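Local structure of 2-hydroxyisobutyryl-CoA synthetase (Aquincola tertiaricarbonis, 6HE2) at residues Gly343-Trp348 with Gly365-Ile370; Gly220-Ala225 with Ser250-Ala255; Ala65-Arg70 with Phe110-Cys115; Val57-Trp62 with Phe77-Leu82. The protein is an AMP-binding enzyme of the ANL clan that carries the family's C-terminal domain and binds coenzyme A. All blocks are in the same frame, centred on the assembly; numbering follows the deposited sequence.

Contact 1: Gly343-Trp348 with Gly365-Ile370; sequences GDLTLW and GIFGRI. With 8LE ([[(2~{R},3~{S},4~{R},5~{R})-5-(6-aminopurin-9-yl)-3,4-bis(oxidanyl)oxolan-2-yl]methoxy-oxidanyl-phosphoryl] 2-methyl-2-oxidanyl-propanoate), chain D.
Asp-344 OD1 is gripped by Arg-369 in a salt bridge, with NH1 2.8 Å away. OD1 lies at the edge of the guanidinium, in its plane. The approach to OD1, however, is from above the carboxylate plane, and the two planes stand 72° apart. Bends at chi2 (-78°) and chi3 (-60°) fold the Arg-369 chain back, so that Gly-343 O sits over one guanidinium face. NH1 is also hydrogen-bonded to Ser-342 O. The carboxylate faces the ribose of 8LE. OD1 of Asp-344 is 2.7 Å from O2' of 8LE, and OD2 is 2.7 Å from O3'. Ile-366 packs its CG2 against Asp-344 CB at 3.6 Å, and its CB lies near the adenine carbon C2.

Strands 344-347 and 366-369 pair antiparallel at one edge of a sheet, with a beta bulge between Asp-344 and Leu-345. Phe-367 N donates to Leu-345 O at 3.1 Å, and Ile-370 N donates to Gly-343 O at 3.0 Å. The bonds from Leu-345 N to Phe-367 O and Gly-368 O are weak. One face of the Phe-367 ring covers Leu-345 O. Further along, Thr-346 OG1 donates to Gly-365 O over 2.7 Å, and a water joins that oxygen to Leu-347 O. The chemistry implies an acidic group turned to a ribose diol, with its negative charge probably offset in part by the arginine.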
# COMPACT_ATOMS: atom_id res chain seq x y z
N GLY A 343 7.31 25.44 -3.46
CA GLY A 343 8.18 25.81 -4.57
C GLY A 343 7.46 25.73 -5.90
O GLY A 343 8.07 25.95 -6.96
N ASP A 344 6.16 25.39 -5.87
CA ASP A 344 5.32 25.29 -7.07
C ASP A 344 4.74 26.63 -7.42
O ASP A 344 4.85 27.60 -6.66
CB ASP A 344 4.17 24.31 -6.85
CG ASP A 344 4.62 22.92 -6.50
OD1 ASP A 344 5.49 22.39 -7.21
OD2 ASP A 344 4.15 22.39 -5.47
N LEU A 345 4.09 26.69 -8.56
CA LEU A 345 3.47 27.91 -9.02
C LEU A 345 1.97 27.64 -9.20
O LEU A 345 1.57 26.51 -9.51
CB LEU A 345 4.15 28.35 -10.32
CG LEU A 345 4.00 29.77 -10.75
CD1 LEU A 345 4.51 30.75 -9.66
CD2 LEU A 345 4.71 29.99 -12.08
N THR A 346 1.14 28.65 -8.93
CA THR A 346 -0.31 28.53 -9.09
C THR A 346 -0.94 29.89 -9.15
O THR A 346 -0.30 30.88 -8.79
CB THR A 346 -0.94 27.62 -7.99
OG1 THR A 346 -2.25 27.25 -8.41
CG2 THR A 346 -1.02 28.28 -6.62
N LEU A 347 -2.19 29.94 -9.58
CA LEU A 347 -3.02 31.13 -9.58
C LEU A 347 -4.20 30.81 -8.66
O LEU A 347 -4.74 29.71 -8.75
CB LEU A 347 -3.55 31.49 -10.99
CG LEU A 347 -4.38 32.78 -11.02
CD1 LEU A 347 -3.81 33.79 -11.98
CD2 LEU A 347 -5.83 32.49 -11.32
N TRP A 348 -4.57 31.76 -7.77
CA TRP A 348 -5.75 31.55 -6.92
C TRP A 348 -6.76 32.66 -7.10
O TRP A 348 -6.39 33.77 -7.43
CB TRP A 348 -5.43 31.27 -5.44
CG TRP A 348 -5.00 32.40 -4.54
CD1 TRP A 348 -4.54 33.64 -4.90
CD2 TRP A 348 -4.89 32.33 -3.11
NE1 TRP A 348 -4.15 34.34 -3.78
CE2 TRP A 348 -4.35 33.56 -2.67
CE3 TRP A 348 -5.17 31.32 -2.16
CZ2 TRP A 348 -4.13 33.84 -1.31
CZ3 TRP A 348 -4.93 31.58 -0.82
CH2 TRP A 348 -4.41 32.83 -0.40
N GLY A 365 -5.13 24.53 -11.53
CA GLY A 365 -4.45 23.60 -10.63
C GLY A 365 -3.07 24.13 -10.28
O GLY A 365 -2.90 25.35 -10.14
N ILE A 366 -2.08 23.24 -10.22
CA ILE A 366 -0.68 23.56 -9.91
C ILE A 366 0.18 23.27 -11.15
O ILE A 366 0.06 22.22 -11.78
CB ILE A 366 -0.23 22.81 -8.61
CG1 ILE A 366 -0.91 23.44 -7.36
CG2 ILE A 366 1.29 22.79 -8.45
CD1 ILE A 366 -1.11 22.52 -6.18
N PHE A 367 0.98 24.26 -11.55
CA PHE A 367 1.85 24.22 -12.72
C PHE A 367 3.17 24.94 -12.35
O PHE A 367 3.19 25.67 -11.36
CB PHE A 367 1.17 24.94 -13.92
CG PHE A 367 0.60 26.30 -13.57
CD1 PHE A 367 -0.66 26.42 -13.00
CD2 PHE A 367 1.34 27.46 -13.79
CE1 PHE A 367 -1.17 27.67 -12.65
CE2 PHE A 367 0.83 28.71 -13.43
CZ PHE A 367 -0.43 28.81 -12.88
N GLY A 368 4.23 24.69 -13.09
CA GLY A 368 5.52 25.34 -12.89
C GLY A 368 6.15 25.37 -11.51
O GLY A 368 5.68 24.73 -10.56
N ARG A 369 7.24 26.15 -11.41
CA ARG A 369 8.05 26.27 -10.21
C ARG A 369 8.57 27.69 -10.04
O ARG A 369 8.60 28.46 -10.99
CB ARG A 369 9.27 25.29 -10.31
CG ARG A 369 8.94 23.79 -10.50
CD ARG A 369 8.51 23.10 -9.22
NE ARG A 369 9.56 23.16 -8.21
CZ ARG A 369 9.39 22.91 -6.92
NH1 ARG A 369 8.19 22.57 -6.46
NH2 ARG A 369 10.40 23.02 -6.07
N ILE A 370 9.05 28.01 -8.84
CA ILE A 370 9.66 29.31 -8.49
C ILE A 370 11.14 29.36 -8.90
O ILE A 370 11.76 30.42 -8.85
CB ILE A 370 9.43 29.65 -6.99
CG1 ILE A 370 10.12 28.61 -6.04
CG2 ILE A 370 7.93 29.77 -6.71
CD1 ILE A 370 10.34 29.09 -4.61
C2 8LE D . 0.51 19.43 -10.24
CAA 8LE D . 1.24 12.86 -2.02
CAZ 8LE D . 1.18 13.33 -3.48
CAB 8LE D . 0.61 14.74 -3.61
OAF 8LE D . 0.33 12.44 -4.25
CAS 8LE D . 2.60 13.34 -4.01
OAD 8LE D . 2.96 12.58 -4.90
OAQ 8LE D . 3.53 14.29 -3.42
PBC 8LE D . 5.13 14.30 -3.59
OAI 8LE D . 5.64 12.95 -4.06
OAE 8LE D . 5.79 14.69 -2.29
O5' 8LE D . 5.51 15.46 -4.65
C5' 8LE D . 4.92 16.76 -4.51
C4' 8LE D . 5.18 17.58 -5.77
O4' 8LE D . 4.61 16.92 -6.91
C3' 8LE D . 4.45 18.91 -5.71
O3' 8LE D . 5.17 19.93 -5.00
C2' 8LE D . 4.13 19.22 -7.16
O2' 8LE D . 5.27 19.80 -7.81
C1' 8LE D . 3.92 17.84 -7.77
N9 8LE D . 2.46 17.53 -7.80
C8 8LE D . 1.82 16.68 -6.97
N7 8LE D . 0.50 16.66 -7.27
C5 8LE D . 0.30 17.55 -8.26
C4 8LE D . 1.54 18.09 -8.60
N3 8LE D . 1.61 19.03 -9.58
N1 8LE D . -0.69 18.90 -9.96
C6 8LE D . -0.83 17.98 -8.97
N6 8LE D . -2.05 17.46 -8.70
O HOH W 1 4.97 22.17 -10.12
O HOH W 2 -4.48 27.84 -10.81

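Contact 2: Gly220-Ala225 with Ser250-Ala255; sequences GTPSYA and SGEPGA. With 8LE ([[(2~{R},3~{S},4~{R},5~{R})-5-(6-aminopurin-9-yl)-3,4-bis(oxidanyl)oxolan-2-yl]methoxy-oxidanyl-phosphoryl] 2-methyl-2-oxidanyl-propanoate), chain D; COA (coenzyme A), chain E.
Glu-252 OE2 takes two hydrogen bonds from Ser-223. Ser-223 OG donates to the syn lone pair of Glu-252 OE2 at 2.9 Å. Ser-223 N reaches Glu-252 OE2 at 3.2 Å from above the carboxylate plane, and both donors come from the same face. Ser-223 N belongs to the first turn of helix 222-234, so the helix start probably stabilises the carboxylate charge. Ser-223 OG also accepts from N6A of coenzyme A, 2.9 Å away with an N-H...O angle of 159°. The hydroxyl thus relays between Glu-252 and the coenzyme adenine. Thr-221 is the N-cap: its OG1 accepts from Tyr-224 N at 3.1 Å. Between the backbones, Ser-250 N gives Gly-220 O a weak bond. Ser-250 OG is hydrogen-bonded to OAF of 8LE at 2.7 Å and to Tyr-219 OH.

The packing contacts run beside these bonds. The Glu-252 chain is extended beyond CG and runs antiparallel alongside the Pro-222 ring, with Glu-252 CG 3.6 Å from Pro-222 CD. It lies across Thr-221, whose CB faces its carboxylate. Pro-222 CG lies 4.0 Å from Gly-254 CA. Thr-221 CG2 rests 3.6 Å from Ser-250 O. Pro-253 turns away from this packing and lies against the adenine of 8LE.

Strands 217-220 and 246-249 are parallel neighbours in the five-stranded parallel sheet, and helix 222-234 belongs to the beta-alpha-beta crossover between them. Pro-222 and Ala-255 both cover Phe-249, and Ala-255 reaches on to Val-272 of strand 271-274.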
# COMPACT_ATOMS: atom_id res chain seq x y z
N GLY A 220 -5.02 7.19 -9.26
CA GLY A 220 -3.67 6.99 -9.77
C GLY A 220 -3.05 8.31 -10.18
O GLY A 220 -3.36 9.36 -9.59
N THR A 221 -2.20 8.27 -11.21
CA THR A 221 -1.58 9.46 -11.80
C THR A 221 -2.22 9.64 -13.19
O THR A 221 -2.65 8.63 -13.78
CB THR A 221 -0.06 9.28 -11.93
OG1 THR A 221 0.24 8.19 -12.79
CG2 THR A 221 0.64 9.12 -10.59
N PRO A 222 -2.28 10.87 -13.76
CA PRO A 222 -2.83 11.02 -15.12
C PRO A 222 -2.07 10.19 -16.15
O PRO A 222 -2.70 9.57 -17.01
CB PRO A 222 -2.70 12.54 -15.40
CG PRO A 222 -2.59 13.17 -14.03
CD PRO A 222 -1.85 12.18 -13.20
N SER A 223 -0.71 10.14 -16.06
CA SER A 223 0.14 9.38 -17.01
C SER A 223 -0.12 7.87 -16.92
O SER A 223 -0.10 7.20 -17.95
CB SER A 223 1.63 9.68 -16.81
OG SER A 223 2.11 9.15 -15.59
N TYR A 224 -0.33 7.35 -15.69
CA TYR A 224 -0.62 5.93 -15.54
C TYR A 224 -2.00 5.58 -16.16
O TYR A 224 -2.11 4.56 -16.85
CB TYR A 224 -0.45 5.39 -14.10
CG TYR A 224 -0.76 3.91 -14.04
CD1 TYR A 224 0.12 2.97 -14.59
CD2 TYR A 224 -1.98 3.45 -13.56
CE1 TYR A 224 -0.20 1.62 -14.64
CE2 TYR A 224 -2.31 2.10 -13.59
CZ TYR A 224 -1.43 1.19 -14.15
OH TYR A 224 -1.77 -0.15 -14.21
N ALA A 225 -3.02 6.45 -15.97
CA ALA A 225 -4.36 6.28 -16.59
C ALA A 225 -4.26 6.27 -18.14
O ALA A 225 -4.93 5.47 -18.79
CB ALA A 225 -5.29 7.39 -16.13
N SER A 250 -3.41 12.43 -8.34
CA SER A 250 -2.43 13.22 -7.58
C SER A 250 -0.98 12.77 -7.92
O SER A 250 -0.79 11.69 -8.47
CB SER A 250 -2.71 13.18 -6.08
OG SER A 250 -2.05 12.12 -5.42
N GLY A 251 0.00 13.62 -7.63
CA GLY A 251 1.41 13.28 -7.80
C GLY A 251 2.16 13.97 -8.92
O GLY A 251 3.38 14.10 -8.86
N GLU A 252 1.44 14.42 -9.94
CA GLU A 252 2.04 15.06 -11.12
C GLU A 252 0.99 15.91 -11.83
O GLU A 252 -0.20 15.66 -11.62
CB GLU A 252 2.63 13.99 -12.08
CG GLU A 252 1.65 12.90 -12.49
CD GLU A 252 2.15 11.86 -13.48
OE1 GLU A 252 2.99 11.02 -13.09
OE2 GLU A 252 1.59 11.81 -14.59
N PRO A 253 1.39 16.89 -12.67
CA PRO A 253 0.38 17.67 -13.41
C PRO A 253 -0.31 16.84 -14.49
O PRO A 253 0.19 15.78 -14.88
CB PRO A 253 1.18 18.81 -14.03
CG PRO A 253 2.56 18.27 -14.18
CD PRO A 253 2.76 17.33 -13.01
N GLY A 254 -1.46 17.34 -14.95
CA GLY A 254 -2.26 16.69 -15.97
C GLY A 254 -3.76 16.81 -15.79
O GLY A 254 -4.48 17.02 -16.77
N ALA A 255 -4.26 16.70 -14.53
CA ALA A 255 -5.72 16.70 -14.31
C ALA A 255 -6.37 18.10 -14.48
O ALA A 255 -7.59 18.16 -14.63
CB ALA A 255 -6.09 16.05 -12.99
C2 8LE D . 0.51 19.43 -10.24
CAA 8LE D . 1.24 12.86 -2.02
CAZ 8LE D . 1.18 13.33 -3.48
CAB 8LE D . 0.61 14.74 -3.61
OAF 8LE D . 0.33 12.44 -4.25
CAS 8LE D . 2.60 13.34 -4.01
OAD 8LE D . 2.96 12.58 -4.90
OAQ 8LE D . 3.53 14.29 -3.42
PBC 8LE D . 5.13 14.30 -3.59
OAI 8LE D . 5.64 12.95 -4.06
OAE 8LE D . 5.79 14.69 -2.29
O5' 8LE D . 5.51 15.46 -4.65
C5' 8LE D . 4.92 16.76 -4.51
C4' 8LE D . 5.18 17.58 -5.77
O4' 8LE D . 4.61 16.92 -6.91
C3' 8LE D . 4.45 18.91 -5.71
O3' 8LE D . 5.17 19.93 -5.00
C2' 8LE D . 4.13 19.22 -7.16
O2' 8LE D . 5.27 19.80 -7.81
C1' 8LE D . 3.92 17.84 -7.77
N9 8LE D . 2.46 17.53 -7.80
C8 8LE D . 1.82 16.68 -6.97
N7 8LE D . 0.50 16.66 -7.27
C5 8LE D . 0.30 17.55 -8.26
C4 8LE D . 1.54 18.09 -8.60
N3 8LE D . 1.61 19.03 -9.58
N1 8LE D . -0.69 18.90 -9.96
C6 8LE D . -0.83 17.98 -8.97
N6 8LE D . -2.05 17.46 -8.70
N1A COA E . 3.22 5.45 -14.22
C2A COA E . 3.60 4.39 -13.49
N3A COA E . 4.10 3.22 -13.91
C4A COA E . 4.20 3.19 -15.25
C5A COA E . 3.83 4.20 -16.13
C6A COA E . 3.33 5.39 -15.56
N6A COA E . 3.05 6.49 -16.27
N7A COA E . 4.07 3.81 -17.44
C8A COA E . 4.60 2.62 -17.33
N9A COA E . 4.73 2.19 -16.03
C1B COA E . 5.36 0.96 -15.55
C2B COA E . 4.43 -0.26 -15.47
O2B COA E . 4.74 -1.09 -14.36
C3B COA E . 4.72 -0.92 -16.82
O3B COA E . 4.40 -2.32 -16.86
P3B COA E . 2.93 -2.90 -17.20
O7A COA E . 2.04 -2.62 -16.00
O8A COA E . 3.11 -4.37 -17.48
O9A COA E . 2.48 -2.27 -18.50
C4B COA E . 6.23 -0.71 -16.96
O4B COA E . 6.42 0.62 -16.43
C5B COA E . 6.75 -0.78 -18.37
O5B COA E . 6.01 0.16 -19.17
P1A COA E . 6.22 0.29 -20.75
O1A COA E . 5.33 1.28 -21.42
O2A COA E . 5.99 -1.10 -21.39
O3A COA E . 7.74 0.73 -20.93
P2A COA E . 8.70 1.86 -20.35
O4A COA E . 9.47 1.33 -19.20
O5A COA E . 9.69 2.19 -21.48
O6A COA E . 7.89 3.23 -19.97
CBP COA E . 8.10 5.26 -18.62
CCP COA E . 8.70 4.41 -19.75
CDP COA E . 9.06 6.45 -18.45
CEP COA E . 6.73 5.80 -19.05
CAP COA E . 7.96 4.50 -17.28
OAP COA E . 8.83 3.39 -17.15

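Contact 3: Ala65-Arg70 with Phe110-Cys115; sequences APFYRR and FGDYVC
Phe-67 and Tyr-113 form a T-shaped pair at the apolar centre. The edge of Tyr-113, at CD1, points at one face of Phe-67. The ring centroids are 5.2 Å apart and the planes meet at 62°. The two side chains run side by side, and Phe-67 CB touches Tyr-113 CB at 3.7 Å. Tyr-68 adds its ring atom CE2, 4.1 Å from Tyr-113 CB; its hydroxyl is hydrogen-bonded to Pro-336 O. Ala-65 CB fits against Tyr-113 CA and against Cys-115 SG, the latter at 3.7 Å.

Outward from this centre, Phe-67 N donates to Asp-112 O over 3.0 Å, reaching it from above the carbonyl plane. The Asp-112 carboxylate lies at the outer edge. Asp-112 OD2 receives Arg-70 NH2 on the syn side at 2.7 Å, with the two planar groups only 25° apart. A bend at chi3 (42°) turns the guanidinium toward it. A water accepts from Arg-70 NH2 and donates to Asp-112 OD1, which also bonds Ser-103 OG.

The loop after helix 97-106 closes over the N terminus of helix 66-74 in the helical N-terminal part of this AMP-binding enzyme: its carbonyl takes a first-turn N-H, and its aspartate pairs with an arginine one turn on.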
# COMPACT_ATOMS: atom_id res chain seq x y z
N ALA A 65 8.25 20.53 19.63
CA ALA A 65 9.22 20.49 18.54
C ALA A 65 10.37 21.51 18.68
O ALA A 65 10.19 22.67 18.29
CB ALA A 65 8.51 20.70 17.20
N PRO A 66 11.58 21.09 19.12
CA PRO A 66 12.71 22.04 19.19
C PRO A 66 13.09 22.60 17.82
O PRO A 66 13.65 23.70 17.77
CB PRO A 66 13.83 21.21 19.85
CG PRO A 66 13.09 20.12 20.59
CD PRO A 66 11.98 19.77 19.66
N PHE A 67 12.75 21.89 16.71
CA PHE A 67 12.99 22.34 15.34
C PHE A 67 12.32 23.69 15.15
O PHE A 67 12.97 24.63 14.69
CB PHE A 67 12.44 21.33 14.30
CG PHE A 67 12.44 21.82 12.87
CD1 PHE A 67 13.59 21.76 12.09
CD2 PHE A 67 11.29 22.37 12.31
CE1 PHE A 67 13.59 22.22 10.77
CE2 PHE A 67 11.30 22.86 10.99
CZ PHE A 67 12.45 22.76 10.22
N TYR A 68 11.01 23.80 15.50
CA TYR A 68 10.25 25.04 15.39
C TYR A 68 10.65 26.11 16.40
O TYR A 68 10.80 27.25 16.00
CB TYR A 68 8.74 24.79 15.44
CG TYR A 68 8.21 24.16 14.17
CD1 TYR A 68 8.21 24.85 12.96
CD2 TYR A 68 7.69 22.86 14.19
CE1 TYR A 68 7.72 24.27 11.80
CE2 TYR A 68 7.16 22.28 13.03
CZ TYR A 68 7.19 22.99 11.84
OH TYR A 68 6.68 22.44 10.68
N ARG A 69 10.81 25.76 17.70
CA ARG A 69 11.19 26.77 18.70
C ARG A 69 12.49 27.46 18.31
O ARG A 69 12.55 28.69 18.36
CB ARG A 69 11.27 26.21 20.14
CG ARG A 69 11.62 27.30 21.15
CD ARG A 69 11.39 26.88 22.57
NE ARG A 69 11.86 27.93 23.48
CZ ARG A 69 11.50 28.04 24.76
NH1 ARG A 69 10.65 27.17 25.30
NH2 ARG A 69 11.99 29.03 25.50
N ARG A 70 13.51 26.67 17.89
CA ARG A 70 14.82 27.17 17.47
C ARG A 70 14.72 28.09 16.23
O ARG A 70 15.19 29.23 16.29
CB ARG A 70 15.76 25.99 17.21
CG ARG A 70 17.23 26.34 16.99
CD ARG A 70 18.16 25.13 17.11
NE ARG A 70 17.63 23.93 16.45
CZ ARG A 70 17.07 22.91 17.10
NH1 ARG A 70 16.94 22.94 18.43
NH2 ARG A 70 16.61 21.86 16.43
N PHE A 110 13.40 10.65 12.39
CA PHE A 110 12.31 11.54 11.97
C PHE A 110 12.49 13.07 12.22
O PHE A 110 11.56 13.83 11.92
CB PHE A 110 10.98 11.05 12.60
CG PHE A 110 10.70 9.58 12.40
CD1 PHE A 110 10.37 9.08 11.14
CD2 PHE A 110 10.78 8.68 13.46
CE1 PHE A 110 10.13 7.71 10.95
CE2 PHE A 110 10.53 7.31 13.27
CZ PHE A 110 10.19 6.84 12.02
N GLY A 111 13.64 13.49 12.75
CA GLY A 111 13.90 14.90 13.02
C GLY A 111 13.31 15.38 14.34
O GLY A 111 12.55 14.64 14.98
N ASP A 112 13.65 16.60 14.78
CA ASP A 112 13.10 17.09 16.04
C ASP A 112 11.87 18.02 15.83
O ASP A 112 11.71 19.03 16.52
CB ASP A 112 14.17 17.68 16.99
CG ASP A 112 14.99 18.87 16.50
OD1 ASP A 112 14.87 19.22 15.30
OD2 ASP A 112 15.78 19.41 17.30
N TYR A 113 10.96 17.61 14.92
CA TYR A 113 9.67 18.23 14.64
C TYR A 113 8.58 17.14 14.66
O TYR A 113 7.43 17.40 14.32
CB TYR A 113 9.65 19.04 13.32
CG TYR A 113 10.08 18.24 12.11
CD1 TYR A 113 11.42 18.19 11.72
CD2 TYR A 113 9.15 17.50 11.37
CE1 TYR A 113 11.83 17.42 10.63
CE2 TYR A 113 9.55 16.73 10.28
CZ TYR A 113 10.88 16.70 9.91
OH TYR A 113 11.28 15.95 8.83
N VAL A 114 8.96 15.90 15.07
CA VAL A 114 8.07 14.74 15.17
C VAL A 114 6.90 14.96 16.20
O VAL A 114 5.78 14.53 15.95
CB VAL A 114 8.88 13.43 15.41
CG1 VAL A 114 9.70 13.48 16.71
CG2 VAL A 114 8.00 12.18 15.32
N CYS A 115 7.17 15.69 17.32
CA CYS A 115 6.24 16.11 18.39
C CYS A 115 5.74 14.98 19.27
O CYS A 115 5.85 15.06 20.50
CB CYS A 115 5.08 16.93 17.84
SG CYS A 115 5.57 18.48 17.05
O HOH W 3 16.68 20.64 13.94

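Contact 4: Val57-Trp62 with Phe77-Leu82; sequences VCQYAW and FQPSQL
Phe-77 meets Trp-62 through its backbone: its O lies 3.7 Å from the indole atom CZ3. The Phe-77 ring is used on another partner, Trp-72, which it meets edge-to-face.

Gln-78 places its CB 3.9 Å from Trp-62 CH2. Its amide plane stands 77° from the indole. The amide is held within its own loop, where Gln-78 NE2 donates to Ser-80 OG at 2.8 Å. Gln-78 N donates to Gln-81 OE1, which ties the start of the turn to its end.

Pro-79 touches most of all. Pro-79 CD sits over one face of the indole in a CH-pi contact, 3.5 Å from Trp-62 CE3 and 24° off the normal of the six-membered ring. With CG anti to the backbone N (chi1 -177°), the Trp-62 side chain reaches out to the loop. Pro-79 CB also lies 3.4 Å from Gln-59 OE1, at the end of a chain bent at chi2. The amide nitrogen of Gln-59 is hydrogen-bonded to Glu-63. Pro-79 opens a short 3-10 segment, 79-81, in the loop between helices 66-74 and 85-91. This loop packs back on helix 43-64 in the helical N-terminal part of the chain.

Leu-82 follows the 3-10 turn and points back at the helix. Leu-82 CD2 is 4.0 Å from Cys-58 SG. The same side chain packs on Leu-51 and Leu-54, and on Phe-88 of helix 85-91. Leu-82 O accepts from Gln-55 NE2.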
# COMPACT_ATOMS: atom_id res chain seq x y z
N VAL A 57 -1.90 25.33 17.17
CA VAL A 57 -0.87 24.55 16.47
C VAL A 57 0.55 25.12 16.72
O VAL A 57 1.48 24.35 16.97
CB VAL A 57 -1.17 24.39 14.95
CG1 VAL A 57 -0.05 23.58 14.26
CG2 VAL A 57 -2.53 23.73 14.72
N CYS A 58 0.73 26.44 16.61
CA CYS A 58 2.03 27.05 16.83
C CYS A 58 2.46 26.87 18.27
O CYS A 58 3.62 26.54 18.51
CB CYS A 58 2.06 28.52 16.41
SG CYS A 58 2.07 28.77 14.61
N GLN A 59 1.52 27.02 19.22
CA GLN A 59 1.79 26.83 20.66
C GLN A 59 2.19 25.36 20.92
O GLN A 59 3.17 25.12 21.62
CB GLN A 59 0.58 27.27 21.52
CG GLN A 59 0.82 27.20 23.04
CD GLN A 59 2.08 27.90 23.50
OE1 GLN A 59 2.32 29.08 23.21
NE2 GLN A 59 2.91 27.19 24.24
N TYR A 60 1.47 24.40 20.27
CA TYR A 60 1.74 22.96 20.30
C TYR A 60 3.18 22.66 19.79
O TYR A 60 3.91 21.92 20.47
CB TYR A 60 0.68 22.18 19.48
CG TYR A 60 0.97 20.70 19.37
CD1 TYR A 60 0.65 19.82 20.41
CD2 TYR A 60 1.60 20.16 18.24
CE1 TYR A 60 0.96 18.47 20.34
CE2 TYR A 60 1.91 18.81 18.16
CZ TYR A 60 1.59 17.96 19.21
OH TYR A 60 1.91 16.63 19.13
N ALA A 61 3.58 23.21 18.62
CA ALA A 61 4.93 23.00 18.07
C ALA A 61 6.01 23.62 18.94
O ALA A 61 7.07 23.02 19.11
CB ALA A 61 5.03 23.56 16.66
N TRP A 62 5.76 24.82 19.51
CA TRP A 62 6.67 25.51 20.42
C TRP A 62 7.05 24.59 21.60
O TRP A 62 8.23 24.53 21.96
CB TRP A 62 6.02 26.81 20.95
CG TRP A 62 6.87 27.67 21.86
CD1 TRP A 62 6.79 27.75 23.22
CD2 TRP A 62 7.84 28.65 21.45
NE1 TRP A 62 7.65 28.72 23.69
CE2 TRP A 62 8.31 29.29 22.63
CE3 TRP A 62 8.37 29.05 20.21
CZ2 TRP A 62 9.29 30.30 22.59
CZ3 TRP A 62 9.31 30.07 20.18
CH2 TRP A 62 9.78 30.67 21.36
N PHE A 77 10.49 35.24 16.33
CA PHE A 77 9.07 34.94 16.54
C PHE A 77 8.77 34.10 17.79
O PHE A 77 9.54 33.20 18.14
CB PHE A 77 8.46 34.28 15.27
CG PHE A 77 7.04 33.78 15.44
CD1 PHE A 77 5.96 34.67 15.50
CD2 PHE A 77 6.78 32.41 15.58
CE1 PHE A 77 4.66 34.20 15.70
CE2 PHE A 77 5.47 31.95 15.77
CZ PHE A 77 4.42 32.84 15.84
N GLN A 78 7.62 34.35 18.42
CA GLN A 78 7.10 33.55 19.54
C GLN A 78 5.56 33.51 19.50
O GLN A 78 4.96 34.52 19.13
CB GLN A 78 7.66 33.97 20.91
CG GLN A 78 7.15 35.29 21.49
CD GLN A 78 7.58 35.42 22.93
OE1 GLN A 78 8.61 34.90 23.37
NE2 GLN A 78 6.79 36.11 23.72
N PRO A 79 4.92 32.36 19.86
CA PRO A 79 3.45 32.24 19.74
C PRO A 79 2.59 33.40 20.24
O PRO A 79 1.56 33.67 19.64
CB PRO A 79 3.14 30.95 20.51
CG PRO A 79 4.34 30.12 20.30
CD PRO A 79 5.52 31.07 20.27
N SER A 80 3.01 34.11 21.31
CA SER A 80 2.25 35.26 21.81
C SER A 80 2.03 36.36 20.74
O SER A 80 1.03 37.09 20.81
CB SER A 80 2.90 35.82 23.06
OG SER A 80 4.16 36.40 22.77
N GLN A 81 2.94 36.42 19.72
CA GLN A 81 2.94 37.40 18.62
C GLN A 81 1.92 37.12 17.52
O GLN A 81 1.59 38.03 16.77
CB GLN A 81 4.35 37.56 18.01
CG GLN A 81 5.32 38.22 18.96
CD GLN A 81 6.71 38.36 18.40
OE1 GLN A 81 7.35 37.38 18.02
NE2 GLN A 81 7.22 39.57 18.39
N LEU A 82 1.42 35.88 17.39
CA LEU A 82 0.43 35.53 16.38
C LEU A 82 -0.95 36.04 16.81
O LEU A 82 -1.63 35.42 17.64
CB LEU A 82 0.45 34.01 16.11
CG LEU A 82 -0.62 33.40 15.18
CD1 LEU A 82 -0.69 34.12 13.86
CD2 LEU A 82 -0.36 31.92 14.98

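How the contacts relate
From the N terminus, contact 4 opens first on helix 43-64, and contact 3 opens on the next helix, 66-74. Contact 4 closes its loop at 77-82, before contact 3 closes at 110-115, so the two cross. They touch each other through Tyr-60 with Cys-115, Trp-62 with Arg-69 and Ala-61 with Tyr-68, and bind the N-terminal helices together. Contacts 2 and 1 follow in series. Contact 2 closes a crossover of the parallel sheet, and contact 1 closes a short loop at the edge of the antiparallel sheet. Ile-366 and Pro-253 meet, and both contacts touch 8LE. Contact 3 stays about 19 Å from contact 2 between nearest atoms.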